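Local coordinates for proton-dependent oligopeptide transporter family protein (Xanthomonas campestris, PDB 6EI3), which is a proton-dependent oligopeptide transporter of the major facilitator superfamily, probably using the proton gradient to carry small peptides across the membrane, at residues N149-L153 with P336-M340; L29-L35 with R43-A47; R2-I7 with L188-V194. All blocks are in the same frame, centred on the assembly; numbering follows the deposited sequence.

Interaction 1: residues N149-L153 with P336-M340. With 78M ((2S)-2,3-dihydroxypropyl(7Z)-pentadec-7-enoate), chain N; 78M ((2S)-2,3-dihydroxypropyl(7Z)-pentadec-7-enoate), chain K.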
loop_
_atom_site.group_PDB
_atom_site.type_symbol
_atom_site.label_atom_id
_atom_site.label_comp_id
_atom_site.label_asym_id
_atom_site.label_seq_id
_atom_site.Cartn_x
_atom_site.Cartn_y
_atom_site.Cartn_z
ATOM N N ASN A 149 0.582 13.012 7.822
ATOM C CA ASN A 149 1.717 12.777 8.707
ATOM C C ASN A 149 1.458 13.152 10.151
ATOM O O ASN A 149 1.784 12.346 11.021
ATOM C CB ASN A 149 2.983 13.416 8.171
ATOM C CG ASN A 149 3.487 12.650 6.962
ATOM O OD1 ASN A 149 3.984 11.527 7.063
ATOM N ND2 ASN A 149 3.261 13.181 5.787
ATOM N N PHE A 150 0.856 14.321 10.422
ATOM C CA PHE A 150 0.536 14.683 11.800
ATOM C C PHE A 150 -0.557 13.780 12.387
ATOM O O PHE A 150 -0.432 13.375 13.535
ATOM C CB PHE A 150 0.221 16.175 11.968
ATOM C CG PHE A 150 1.475 17.009 12.078
ATOM C CD1 PHE A 150 2.277 16.945 13.212
ATOM C CD2 PHE A 150 1.870 17.838 11.039
ATOM C CE1 PHE A 150 3.443 17.702 13.308
ATOM C CE2 PHE A 150 3.026 18.612 11.145
ATOM C CZ PHE A 150 3.812 18.527 12.270
ATOM N N GLY A 151 -1.539 13.400 11.573
ATOM C CA GLY A 151 -2.607 12.487 11.978
ATOM C C GLY A 151 -2.087 11.094 12.314
ATOM O O GLY A 151 -2.485 10.511 13.321
ATOM N N SER A 152 -1.166 10.564 11.483
ATOM C CA SER A 152 -0.524 9.267 11.682
ATOM C C SER A 152 0.388 9.322 12.931
ATOM O O SER A 152 0.402 8.384 13.727
ATOM C CB SER A 152 0.296 8.887 10.445
ATOM O OG SER A 152 1.116 7.760 10.705
ATOM N N LEU A 153 1.158 10.406 13.084
ATOM C CA LEU A 153 2.051 10.580 14.233
ATOM C C LEU A 153 1.264 10.595 15.548
ATOM O O LEU A 153 1.612 9.861 16.478
ATOM C CB LEU A 153 2.888 11.871 14.082
ATOM C CG LEU A 153 4.236 11.938 14.843
ATOM C CD1 LEU A 153 5.137 13.002 14.240
ATOM C CD2 LEU A 153 4.037 12.316 16.278
ATOM N N PRO A 336 6.052 8.792 10.354
ATOM C CA PRO A 336 5.655 10.129 9.859
ATOM C C PRO A 336 6.577 11.255 10.332
ATOM O O PRO A 336 6.774 12.215 9.582
ATOM C CB PRO A 336 4.225 10.292 10.386
ATOM C CG PRO A 336 4.160 9.401 11.598
ATOM C CD PRO A 336 4.971 8.202 11.180
ATOM N N LEU A 337 7.190 11.132 11.536
ATOM C CA LEU A 337 8.154 12.141 11.997
ATOM C C LEU A 337 9.349 12.170 11.032
ATOM O O LEU A 337 9.781 13.241 10.617
ATOM C CB LEU A 337 8.655 11.859 13.434
ATOM C CG LEU A 337 9.828 12.746 13.909
ATOM C CD1 LEU A 337 9.401 14.188 14.100
ATOM C CD2 LEU A 337 10.487 12.202 15.176
ATOM N N LEU A 338 9.868 10.979 10.681
ATOM C CA LEU A 338 11.021 10.863 9.797
ATOM C C LEU A 338 10.691 11.238 8.346
ATOM O O LEU A 338 11.546 11.778 7.657
ATOM C CB LEU A 338 11.681 9.479 9.912
ATOM C CG LEU A 338 12.492 9.235 11.174
ATOM C CD1 LEU A 338 12.596 7.746 11.460
ATOM C CD2 LEU A 338 13.874 9.880 11.086
ATOM N N VAL A 339 9.457 11.006 7.894
ATOM C CA VAL A 339 9.044 11.423 6.551
ATOM C C VAL A 339 9.126 12.983 6.523
ATOM O O VAL A 339 9.683 13.564 5.586
ATOM C CB VAL A 339 7.607 10.940 6.180
ATOM C CG1 VAL A 339 7.074 11.672 4.936
ATOM C CG2 VAL A 339 7.549 9.429 5.972
ATOM N N MET A 340 8.581 13.641 7.562
ATOM C CA MET A 340 8.550 15.112 7.637
ATOM C C MET A 340 9.927 15.719 7.749
ATOM O O MET A 340 10.121 16.817 7.251
ATOM C CB MET A 340 7.614 15.620 8.746
ATOM C CG MET A 340 6.149 15.403 8.402
ATOM S SD MET A 340 4.978 16.020 9.636
ATOM C CE MET A 340 5.398 14.991 11.072
HETATM O O21 78M N . 14.306 20.948 10.251
HETATM C C20 78M N . 14.914 22.112 9.706
HETATM C C18 78M N . 14.220 23.362 10.196
HETATM O O19 78M N . 12.862 23.385 9.746
HETATM C C17 78M N . 14.933 24.637 9.802
HETATM O O2 78M N . 14.783 24.764 8.367
HETATM C C1 78M N . 14.194 25.864 7.878
HETATM O O1 78M N . 13.779 26.768 8.557
HETATM C C2 78M N . 14.131 25.827 6.377
HETATM C C3 78M N . 12.896 25.121 5.829
HETATM C C4 78M N . 13.017 23.599 5.834
HETATM C C5 78M N . 11.778 22.843 5.361
HETATM C C6 78M N . 10.626 22.755 6.375
HETATM C C7 78M N . 10.902 21.871 7.557
HETATM C C8 78M N . 10.398 20.671 7.769
HETATM C C9 78M N . 10.656 19.792 8.950
HETATM C C10 78M N . 9.354 19.367 9.622
HETATM C C11 78M N . 9.539 18.636 10.939
HETATM C C12 78M N . 8.231 18.232 11.613
HETATM C C13 78M N . 8.376 17.702 13.034
HETATM C C15 78M N . 8.859 18.229 15.470
HETATM C C14 78M N . 8.550 18.781 14.098
HETATM O O21 78M K . 18.043 4.362 26.267
HETATM C C20 78M K . 17.697 5.516 27.016
HETATM C C18 78M K . 16.422 6.134 26.493
HETATM O O19 78M K . 16.581 6.506 25.118
HETATM C C17 78M K . 15.969 7.323 27.310
HETATM O O2 78M K . 14.611 7.540 26.857
HETATM C C1 78M K . 13.610 7.465 27.746
HETATM O O1 78M K . 13.761 7.443 28.939
HETATM C C2 78M K . 12.283 7.366 27.056
HETATM C C3 78M K . 12.020 5.957 26.555
HETATM C C4 78M K . 10.840 5.872 25.606
HETATM C C5 78M K . 10.950 4.735 24.597
HETATM C C6 78M K . 11.969 4.966 23.473
HETATM C C7 78M K . 11.519 6.049 22.552
HETATM C C8 78M K . 11.944 6.292 21.332
HETATM C C9 78M K . 11.439 7.388 20.448
HETATM C C10 78M K . 10.162 6.978 19.701
HETATM C C11 78M K . 8.841 7.365 20.365
HETATM C C12 78M K . 8.377 8.794 20.117
HETATM C C13 78M K . 8.040 9.109 18.666
HETATM C C15 78M K . 7.501 10.861 16.947
HETATM C C14 78M K . 7.830 10.585 18.390
#

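Interaction 2: residues L29-L35 with R43-A47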
loop_
_atom_site.group_PDB
_atom_site.type_symbol
_atom_site.label_atom_id
_atom_site.label_comp_id
_atom_site.label_asym_id
_atom_site.label_seq_id
_atom_site.Cartn_x
_atom_site.Cartn_y
_atom_site.Cartn_z
ATOM N N LEU A 29 -4.322 -7.809 19.004
ATOM C CA LEU A 29 -4.560 -9.227 18.673
ATOM C C LEU A 29 -3.729 -10.238 19.457
ATOM O O LEU A 29 -4.259 -11.261 19.875
ATOM C CB LEU A 29 -4.396 -9.491 17.161
ATOM C CG LEU A 29 -5.537 -8.978 16.243
ATOM C CD1 LEU A 29 -5.120 -9.061 14.791
ATOM C CD2 LEU A 29 -6.854 -9.749 16.479
ATOM N N ILE A 30 -2.437 -9.969 19.645
ATOM C CA ILE A 30 -1.494 -10.924 20.241
ATOM C C ILE A 30 -1.851 -11.325 21.690
ATOM O O ILE A 30 -1.532 -12.439 22.067
ATOM C CB ILE A 30 -0.027 -10.442 20.071
ATOM C CG1 ILE A 30 0.968 -11.627 20.102
ATOM C CG2 ILE A 30 0.375 -9.308 21.029
ATOM C CD1 ILE A 30 0.871 -12.567 18.897
ATOM N N THR A 31 -2.576 -10.491 22.458
ATOM C CA THR A 31 -2.983 -10.850 23.830
ATOM C C THR A 31 -4.486 -11.104 23.921
ATOM O O THR A 31 -5.023 -11.248 25.016
ATOM C CB THR A 31 -2.518 -9.792 24.854
ATOM O OG1 THR A 31 -3.024 -8.511 24.472
ATOM C CG2 THR A 31 -0.999 -9.763 25.020
ATOM N N SER A 32 -5.170 -11.142 22.768
ATOM C CA SER A 32 -6.617 -11.343 22.734
ATOM C C SER A 32 -6.996 -12.829 22.696
ATOM O O SER A 32 -6.143 -13.686 22.487
ATOM C CB SER A 32 -7.210 -10.630 21.519
ATOM O OG SER A 32 -6.996 -11.381 20.336
ATOM N N LEU A 33 -8.307 -13.107 22.796
ATOM C CA LEU A 33 -8.910 -14.441 22.680
ATOM C C LEU A 33 -9.393 -14.686 21.238
ATOM O O LEU A 33 -10.006 -15.714 20.958
ATOM C CB LEU A 33 -10.076 -14.578 23.679
ATOM C CG LEU A 33 -9.722 -14.431 25.175
ATOM C CD1 LEU A 33 -10.934 -14.697 26.051
ATOM C CD2 LEU A 33 -8.570 -15.357 25.579
ATOM N N LEU A 34 -9.060 -13.762 20.312
ATOM C CA LEU A 34 -9.483 -13.844 18.912
ATOM C C LEU A 34 -8.569 -14.703 18.034
ATOM O O LEU A 34 -8.982 -15.054 16.929
ATOM C CB LEU A 34 -9.685 -12.437 18.294
ATOM C CG LEU A 34 -10.668 -11.477 19.042
ATOM C CD1 LEU A 34 -10.884 -10.185 18.259
ATOM C CD2 LEU A 34 -12.021 -12.133 19.306
ATOM N N LEU A 35 -7.355 -15.062 18.521
ATOM C CA LEU A 35 -6.422 -15.911 17.762
ATOM C C LEU A 35 -6.685 -17.361 18.113
ATOM O O LEU A 35 -6.885 -17.681 19.281
ATOM C CB LEU A 35 -4.938 -15.532 18.005
ATOM C CG LEU A 35 -4.518 -14.075 17.701
ATOM C CD1 LEU A 35 -3.038 -13.872 17.941
ATOM C CD2 LEU A 35 -4.829 -13.675 16.248
ATOM N N ARG A 43 1.072 -17.857 16.889
ATOM C CA ARG A 43 0.208 -16.713 17.178
ATOM C C ARG A 43 0.779 -15.447 16.517
ATOM O O ARG A 43 0.003 -14.625 16.033
ATOM C CB ARG A 43 -0.006 -16.521 18.683
ATOM C CG ARG A 43 -0.787 -17.665 19.331
ATOM C CD ARG A 43 -0.903 -17.504 20.839
ATOM N NE ARG A 43 -1.481 -16.208 21.231
ATOM C CZ ARG A 43 -2.782 -15.971 21.361
ATOM N NH1 ARG A 43 -3.666 -16.939 21.152
ATOM N NH2 ARG A 43 -3.208 -14.767 21.725
ATOM N N ASP A 44 2.129 -15.312 16.457
ATOM C CA ASP A 44 2.771 -14.181 15.767
ATOM C C ASP A 44 2.394 -14.228 14.289
ATOM O O ASP A 44 2.060 -13.198 13.710
ATOM C CB ASP A 44 4.311 -14.243 15.879
ATOM C CG ASP A 44 4.884 -13.885 17.228
ATOM O OD1 ASP A 44 4.143 -13.322 18.054
ATOM O OD2 ASP A 44 6.082 -14.176 17.459
ATOM N N ALA A 45 2.481 -15.432 13.678
ATOM C CA ALA A 45 2.137 -15.633 12.267
ATOM C C ALA A 45 0.654 -15.322 12.024
ATOM O O ALA A 45 0.324 -14.648 11.049
ATOM C CB ALA A 45 2.453 -17.059 11.852
ATOM N N GLU A 46 -0.233 -15.799 12.921
ATOM C CA GLU A 46 -1.665 -15.549 12.826
ATOM C C GLU A 46 -1.993 -14.058 12.912
ATOM O O GLU A 46 -2.796 -13.584 12.110
ATOM C CB GLU A 46 -2.439 -16.349 13.865
ATOM C CG GLU A 46 -3.945 -16.344 13.638
ATOM C CD GLU A 46 -4.750 -17.084 14.685
ATOM O OE1 GLU A 46 -4.153 -17.590 15.660
ATOM O OE2 GLU A 46 -5.984 -17.177 14.516
ATOM N N ALA A 47 -1.358 -13.310 13.847
ATOM C CA ALA A 47 -1.602 -11.870 13.970
ATOM C C ALA A 47 -1.127 -11.150 12.717
ATOM O O ALA A 47 -1.854 -10.298 12.221
ATOM C CB ALA A 47 -0.927 -11.296 15.214
HETATM O O HOH W 1 -6.314 -16.177 21.453
HETATM O O HOH W 2 -8.279 -15.911 14.499
#

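Interaction 3: residues R2-I7 with L188-V194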
loop_
_atom_site.group_PDB
_atom_site.type_symbol
_atom_site.label_atom_id
_atom_site.label_comp_id
_atom_site.label_asym_id
_atom_site.label_seq_id
_atom_site.Cartn_x
_atom_site.Cartn_y
_atom_site.Cartn_z
ATOM N N ARG A 2 -15.602 27.436 -0.778
ATOM C CA ARG A 2 -16.274 27.255 0.515
ATOM C C ARG A 2 -16.574 25.802 0.896
ATOM O O ARG A 2 -16.877 25.535 2.061
ATOM C CB ARG A 2 -17.550 28.099 0.592
ATOM C CG ARG A 2 -17.295 29.612 0.701
ATOM C CD ARG A 2 -16.914 30.072 2.105
ATOM N NE ARG A 2 -18.052 30.063 3.027
ATOM C CZ ARG A 2 -18.046 30.623 4.234
ATOM N NH1 ARG A 2 -16.962 31.250 4.679
ATOM N NH2 ARG A 2 -19.124 30.567 5.003
ATOM N N GLN A 3 -16.476 24.863 -0.059
ATOM C CA GLN A 3 -16.699 23.431 0.201
ATOM C C GLN A 3 -15.425 22.716 0.623
ATOM O O GLN A 3 -15.521 21.643 1.180
ATOM C CB GLN A 3 -17.333 22.716 -1.012
ATOM C CG GLN A 3 -16.481 22.736 -2.278
ATOM C CD GLN A 3 -16.829 23.895 -3.193
ATOM O OE1 GLN A 3 -16.934 25.054 -2.777
ATOM N NE2 GLN A 3 -16.969 23.614 -4.478
ATOM N N ILE A 4 -14.237 23.277 0.319
ATOM C CA ILE A 4 -12.935 22.675 0.632
ATOM C C ILE A 4 -12.763 22.349 2.170
ATOM O O ILE A 4 -12.287 21.246 2.464
ATOM C CB ILE A 4 -11.764 23.525 0.032
ATOM C CG1 ILE A 4 -11.745 23.422 -1.532
ATOM C CG2 ILE A 4 -10.390 23.146 0.620
ATOM C CD1 ILE A 4 -11.523 21.934 -2.139
ATOM N N PRO A 5 -13.215 23.184 3.149
ATOM C CA PRO A 5 -13.027 22.807 4.579
ATOM C C PRO A 5 -13.699 21.486 4.983
ATOM O O PRO A 5 -13.173 20.753 5.813
ATOM C CB PRO A 5 -13.619 24.001 5.339
ATOM C CG PRO A 5 -13.490 25.160 4.392
ATOM C CD PRO A 5 -13.767 24.556 3.039
ATOM N N PHE A 6 -14.850 21.168 4.375
ATOM C CA PHE A 6 -15.583 19.919 4.643
ATOM C C PHE A 6 -14.773 18.713 4.178
ATOM O O PHE A 6 -14.800 17.685 4.838
ATOM C CB PHE A 6 -16.968 19.937 3.979
ATOM C CG PHE A 6 -17.866 21.038 4.500
ATOM C CD1 PHE A 6 -18.617 20.856 5.656
ATOM C CD2 PHE A 6 -17.958 22.256 3.838
ATOM C CE1 PHE A 6 -19.438 21.881 6.146
ATOM C CE2 PHE A 6 -18.775 23.277 4.324
ATOM C CZ PHE A 6 -19.513 23.081 5.475
ATOM N N ILE A 7 -14.021 18.876 3.058
ATOM C CA ILE A 7 -13.138 17.853 2.474
ATOM C C ILE A 7 -11.912 17.680 3.372
ATOM O O ILE A 7 -11.491 16.555 3.630
ATOM C CB ILE A 7 -12.731 18.266 1.017
ATOM C CG1 ILE A 7 -13.972 18.409 0.075
ATOM C CG2 ILE A 7 -11.646 17.345 0.412
ATOM C CD1 ILE A 7 -14.801 17.189 -0.188
ATOM N N LEU A 188 -22.083 17.128 5.619
ATOM C CA LEU A 188 -22.446 18.527 5.896
ATOM C C LEU A 188 -22.107 19.500 4.745
ATOM O O LEU A 188 -22.738 20.533 4.630
ATOM C CB LEU A 188 -21.838 19.002 7.236
ATOM C CG LEU A 188 -22.608 18.564 8.500
ATOM C CD1 LEU A 188 -21.723 18.593 9.722
ATOM C CD2 LEU A 188 -23.827 19.447 8.747
ATOM N N GLY A 189 -21.146 19.160 3.892
ATOM C CA GLY A 189 -20.847 20.012 2.749
ATOM C C GLY A 189 -21.549 19.604 1.461
ATOM O O GLY A 189 -21.255 20.196 0.423
ATOM N N ARG A 190 -22.466 18.583 1.504
ATOM C CA ARG A 190 -23.154 17.980 0.330
ATOM C C ARG A 190 -23.795 18.981 -0.652
ATOM O O ARG A 190 -23.628 18.818 -1.860
ATOM C CB ARG A 190 -24.191 16.900 0.736
ATOM C CG ARG A 190 -25.548 17.390 1.269
ATOM C CD ARG A 190 -26.267 16.379 2.158
ATOM N NE ARG A 190 -27.436 16.974 2.840
ATOM C CZ ARG A 190 -27.390 17.680 3.968
ATOM N NH1 ARG A 190 -26.233 17.883 4.587
ATOM N NH2 ARG A 190 -28.504 18.173 4.496
ATOM N N LYS A 191 -24.528 19.991 -0.142
ATOM C CA LYS A 191 -25.230 20.977 -0.961
ATOM C C LYS A 191 -24.299 21.962 -1.674
ATOM O O LYS A 191 -24.743 22.651 -2.584
ATOM C CB LYS A 191 -26.292 21.730 -0.135
ATOM C CG LYS A 191 -27.353 20.829 0.488
ATOM C CD LYS A 191 -28.398 21.628 1.265
ATOM C CE LYS A 191 -29.212 20.774 2.211
ATOM N NZ LYS A 191 -30.044 19.769 1.496
ATOM N N ARG A 192 -23.021 21.999 -1.284
ATOM C CA ARG A 192 -22.007 22.914 -1.815
ATOM C C ARG A 192 -21.077 22.256 -2.848
ATOM O O ARG A 192 -20.409 22.975 -3.590
ATOM C CB ARG A 192 -21.137 23.443 -0.651
ATOM C CG ARG A 192 -21.876 24.241 0.423
ATOM C CD ARG A 192 -20.878 24.747 1.451
ATOM N NE ARG A 192 -21.513 25.184 2.696
ATOM C CZ ARG A 192 -21.084 26.196 3.444
ATOM N NH1 ARG A 192 -20.020 26.900 3.077
ATOM N NH2 ARG A 192 -21.721 26.517 4.562
ATOM N N TYR A 193 -21.000 20.912 -2.884
ATOM C CA TYR A 193 -20.071 20.256 -3.812
ATOM C C TYR A 193 -20.388 20.382 -5.291
ATOM O O TYR A 193 -21.554 20.415 -5.693
ATOM C CB TYR A 193 -19.901 18.774 -3.494
ATOM C CG TYR A 193 -19.422 18.471 -2.093
ATOM C CD1 TYR A 193 -18.374 19.186 -1.521
ATOM C CD2 TYR A 193 -20.009 17.455 -1.342
ATOM C CE1 TYR A 193 -17.939 18.912 -0.221
ATOM C CE2 TYR A 193 -19.553 17.142 -0.068
ATOM C CZ TYR A 193 -18.530 17.887 0.497
ATOM O OH TYR A 193 -18.121 17.599 1.769
ATOM N N VAL A 194 -19.306 20.389 -6.092
ATOM C CA VAL A 194 -19.299 20.284 -7.541
ATOM C C VAL A 194 -19.406 18.763 -7.799
ATOM O O VAL A 194 -18.585 18.008 -7.273
ATOM C CB VAL A 194 -17.997 20.887 -8.156
ATOM C CG1 VAL A 194 -17.921 20.614 -9.671
ATOM C CG2 VAL A 194 -17.927 22.399 -7.884
#

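Interaction 1: residues N149-L153 with P336-M340
Met340 lays its sulfur over one face of the Phe150 ring, a Met-aromatic contact in which SD stands 3.9 Å from the ring centroid. The chain bends at its last torsion (chi3 -63°), which brings the methyl CE over the same face as a CH-pi partner and within 3.7 Å of Leu153 CD1. Beside the sulfur, Asn149 CB touches SD at 3.6 Å. The tightest packing lies at Pro336, whose ring presses on the backbone of the facing helix: its CB is 3.3 Å from Asn149 O, and its CG is 3.5 Å from Leu153 N. The other flank belongs to lipid. One monoacylglycerol tail ends at C15 between Leu153 CD2 and Leu337 CD2, and a second runs past Leu337 CD1 and the CB of Met340. The amide of Asn149 is spent on Tyr145 O and on Gln514, the chain's last residue and probably a tag remnant. With segment axes 9.2 Å apart and N-to-C directions at 151°, roughly antiparallel, two helices of a major facilitator fold meet without a hydrogen bond across. Apolar groups pack on one another and on backbone and amide atoms, consistent with helices that shift in alternating access.

Interaction 2: residues L29-L35 with R43-A47
Arg43 reaches across to the chain leaving helix 25-30 and turns the edge of its guanidinium to two carbonyls. NH2 donates to Ile30 O at 2.9 Å, nearly straight at 169°, although it stands above that carbonyl's plane. The same nitrogen gives a longer bond of 3.2 Å to Ser32 O, which it meets in the carbonyl plane. A bend at chi3 (55°) swings the group round to these acceptors, and both of them lie in the guanidinium plane, fixing its rotation. NH1 continues the network through a water that also donates to Ser32 O and Leu35 O. Leu35 CB and CD1 lie over one guanidinium face, so the planar charge has an apolar lid. The same CB also lies 3.2 Å from Glu46 OE1, as Leu35 and Glu46 slide past each other in opposite directions. The carboxylate of Glu46 grips the backbone N-H groups of Gln36 and Glu37, while a second water joins OE2 to Leu34 O. Further along, Ile30 CD1 lies 3.5 Å from Asp44 OD1. Ser32 OG, which accepts from Leu34 N in an ST turn, shapes the turn itself. The whole forms the connection from helix 25-30 to helix 40-60: Ile50 extends the apolar side, Leu315 of helix 312-317 meets Ile30 and Asp44, and helix 430-456 touches Ala45.

Interaction 3: residues R2-I7 with L188-V194
Phe6 is the bump of this contact, and Gly189 provides the hollow. The ring settles flat on the glycine, with Gly189 CA 3.7 Å from its centroid and 16° off the normal, a CH-pi contact made possible by a residue with no side chain in the way. Leu188 CB closes one end of the groove at 3.9 Å from Phe6 CE1. At the other end the Phe6 ring brings CE2 over one face of the Arg192 guanidinium, 3.7 Å from NE, with the two planes 60° apart. Tyr193 OH lies 3.4 Å from Phe6 CB, oblique to the ring, while it is hydrogen-bonded to Phe186 O. This is the start of the first helix of a major facilitator fold, helix 4-22, leaning against the turn that follows helix 168-188; in that turn Gly189 O lies over the centre of the Tyr193 ring. Gln3 fills a second notch. Its CG takes the crowded position between backbone N and carbonyl carbon (chi1 62°), and its CB sits 3.7 Å from Tyr193 CD1 and also against Arg192 CB. The amide then runs past Arg192 O to Val194 CG2, while NE2 is held by Gln128 OE1, which also accepts from Val194 N. At the outer rim, Arg2 NE comes within 3.7 Å of Arg192 NH1, like charges whose closeness is uncertain because Arg2 is poorly ordered.

How the interactions relate
From the N terminus, interaction 3 opens first, at residues 2-7, where helix 4-22 begins. Interaction 2 then opens at 29-35 and closes at 43-47, a short connection joining helix 25-30 to helix 40-60 and nested within the loop of interaction 3. Interaction 1 opens at 149-153, still inside that loop. Residues 188-194 close interaction 3 after 180 intervening residues, mostly helical, and 336-340 close interaction 1 later, so these two cross. Interaction 3 thus binds the chain's start to the loop that follows helix 168-188, whereas interaction 1 links helix 137-165 to helix 334-357. None touch: nearest atoms are about 13 Å apart between interactions 1 and 3, and farther for the other pairs.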